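Local coordinates for protein glutamate--cysteine ligase GshA (Methylobacillus flagellatus KT, PDB 3K1T) that probably acts as a ligase joining glutamate and cysteine, the first step of glutathione synthesis, at residues R267-E271 / Y272-Q276. Sequence-based numbering, arbitrary orientation. Where two conformers were deposited one is given.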
loop_
_atom_site.group_PDB
_atom_site.type_symbol
_atom_site.label_atom_id
_atom_site.label_comp_id
_atom_site.label_asym_id
_atom_site.label_seq_id
_atom_site.Cartn_x
_atom_site.Cartn_y
_atom_site.Cartn_z
ATOM N N ARG A 267 -26.121 0.565 -33.989
ATOM C CA ARG A 267 -27.288 0.753 -33.113
ATOM C C ARG A 267 -26.935 1.556 -31.875
ATOM O O ARG A 267 -27.674 2.478 -31.463
ATOM C CB ARG A 267 -27.875 -0.574 -32.647
ATOM C CG ARG A 267 -28.697 -1.292 -33.651
ATOM C CD ARG A 267 -29.363 -2.495 -33.012
ATOM N NE ARG A 267 -30.214 -2.117 -31.885
ATOM C CZ ARG A 267 -30.873 -2.982 -31.125
ATOM N NH1 ARG A 267 -30.789 -4.286 -31.356
ATOM N NH2 ARG A 267 -31.611 -2.545 -30.130
ATOM N N LYS A 268 -25.805 1.192 -31.250
ATOM C CA LYS A 268 -25.356 1.937 -30.075
ATOM C C LYS A 268 -24.922 3.366 -30.394
ATOM O O LYS A 268 -25.223 4.293 -29.610
ATOM C CB LYS A 268 -24.275 1.149 -29.298
ATOM C CG LYS A 268 -24.832 0.018 -28.450
ATOM C CD LYS A 268 -25.540 0.555 -27.215
ATOM C CE LYS A 268 -26.321 -0.462 -26.440
ATOM N NZ LYS A 268 -27.146 0.148 -25.348
ATOM N N TYR A 269 -24.267 3.573 -31.536
ATOM C CA TYR A 269 -23.833 4.910 -31.946
ATOM C C TYR A 269 -25.061 5.806 -32.175
ATOM O O TYR A 269 -25.056 6.975 -31.774
ATOM C CB TYR A 269 -22.908 4.840 -33.173
ATOM C CG TYR A 269 -21.444 4.462 -32.886
ATOM C CD1 TYR A 269 -21.057 3.851 -31.706
ATOM C CD2 TYR A 269 -20.457 4.743 -33.798
ATOM C CE1 TYR A 269 -19.723 3.512 -31.472
ATOM C CE2 TYR A 269 -19.144 4.426 -33.571
ATOM C CZ TYR A 269 -18.775 3.824 -32.391
ATOM O OH TYR A 269 -17.450 3.489 -32.157
ATOM N N ALA A 270 -26.129 5.231 -32.730
ATOM C CA ALA A 270 -27.394 5.968 -32.919
ATOM C C ALA A 270 -28.030 6.330 -31.568
ATOM O O ALA A 270 -28.424 7.490 -31.346
ATOM C CB ALA A 270 -28.374 5.171 -33.813
ATOM N N GLU A 271 -28.078 5.359 -30.661
ATOM C CA GLU A 271 -28.614 5.568 -29.329
ATOM C C GLU A 271 -27.925 6.767 -28.639
ATOM O O GLU A 271 -28.591 7.573 -27.991
ATOM C CB GLU A 271 -28.443 4.318 -28.482
ATOM C CG GLU A 271 -28.954 4.462 -27.036
ATOM C CD GLU A 271 -28.884 3.180 -26.215
ATOM O OE1 GLU A 271 -28.526 2.115 -26.760
ATOM O OE2 GLU A 271 -29.212 3.247 -25.007
ATOM N N TYR A 272 -26.609 6.861 -28.764
ATOM C CA TYR A 272 -25.846 7.856 -28.033
ATOM C C TYR A 272 -25.445 9.097 -28.860
ATOM O O TYR A 272 -24.756 9.958 -28.355
ATOM C CB TYR A 272 -24.634 7.175 -27.385
ATOM C CG TYR A 272 -25.034 6.294 -26.219
ATOM C CD1 TYR A 272 -25.495 6.853 -25.018
ATOM C CD2 TYR A 272 -24.975 4.918 -26.307
ATOM C CE1 TYR A 272 -25.862 6.059 -23.928
ATOM C CE2 TYR A 272 -25.298 4.111 -25.219
ATOM C CZ TYR A 272 -25.760 4.691 -24.036
ATOM O OH TYR A 272 -26.103 3.880 -22.990
ATOM N N GLY A 273 -25.911 9.203 -30.104
ATOM C CA GLY A 273 -25.646 10.374 -30.947
ATOM C C GLY A 273 -24.221 10.504 -31.442
ATOM O O GLY A 273 -23.735 11.621 -31.664
ATOM N N VAL A 274 -23.542 9.358 -31.590
ATOM C CA VAL A 274 -22.158 9.316 -32.008
ATOM C C VAL A 274 -22.066 9.438 -33.528
ATOM O O VAL A 274 -22.728 8.700 -34.245
ATOM C CB VAL A 274 -21.500 7.970 -31.551
ATOM C CG1 VAL A 274 -20.098 7.835 -32.088
ATOM C CG2 VAL A 274 -21.540 7.840 -30.006
ATOM N N LYS A 275 -21.225 10.340 -34.009
ATOM C CA LYS A 275 -21.090 10.563 -35.445
ATOM C C LYS A 275 -19.870 9.949 -36.091
ATOM O O LYS A 275 -19.777 9.945 -37.300
ATOM C CB LYS A 275 -21.137 12.057 -35.756
ATOM C CG LYS A 275 -22.471 12.693 -35.319
ATOM C CD LYS A 275 -23.677 12.114 -36.078
ATOM C CE LYS A 275 -24.959 12.444 -35.344
ATOM N NZ LYS A 275 -26.163 12.078 -36.129
ATOM N N GLN A 276 -18.937 9.434 -35.300
ATOM C CA GLN A 276 -17.776 8.759 -35.877
ATOM C C GLN A 276 -18.180 7.426 -36.518
ATOM O O GLN A 276 -19.177 6.834 -36.166
ATOM C CB GLN A 276 -16.669 8.527 -34.840
ATOM C CG GLN A 276 -15.847 9.761 -34.516
ATOM C CD GLN A 276 -16.504 10.610 -33.447
ATOM O OE1 GLN A 276 -17.420 10.167 -32.773
ATOM N NE2 GLN A 276 -16.007 11.804 -33.261
#
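Y272 lies alongside E271, its ring stacked on the neighbouring carboxylate with the two planes 11° apart. The glutamate chain, with CG anti to the backbone N (chi1 179°) and extended beyond it, runs over one face of the ring; E271 CG stands 4.2 Å from the centroid of the Y272 ring in a CH-pi contact. That carboxylate is fixed in turn by K268, whose NZ meets E271 OE1 on the syn side at 2.8 Å, while NZ also forms a salt bridge with D229. The same D229 is also hydrogen-bonded to Y272 OH, and a leucine in place of Y272 would probably leave the aspartate without this bond and the E271 carboxylate without the flat surface it stacks on. The backbone of Y272 still bonds helically, N to K268 O. At G273 the chain leaves helix 251-272 with positive phi, a backbone setting that favours glycine, and a Schellman motif closes the last turn: V274 N reaches back to Y269 O at 2.8 Å, and G273 N makes a longer bond to A270 O at 3.3 Å, arriving above the carbonyl plane. V274 then folds back over the Y269 ring, CG1 sitting 3.7 Å from the centroid and 19° off the normal; F55 meets both residues, edge-to-face with the tyrosine. Q276 follows, its backbone O at the ring's edge, 3.4 Å from Y269 CD2.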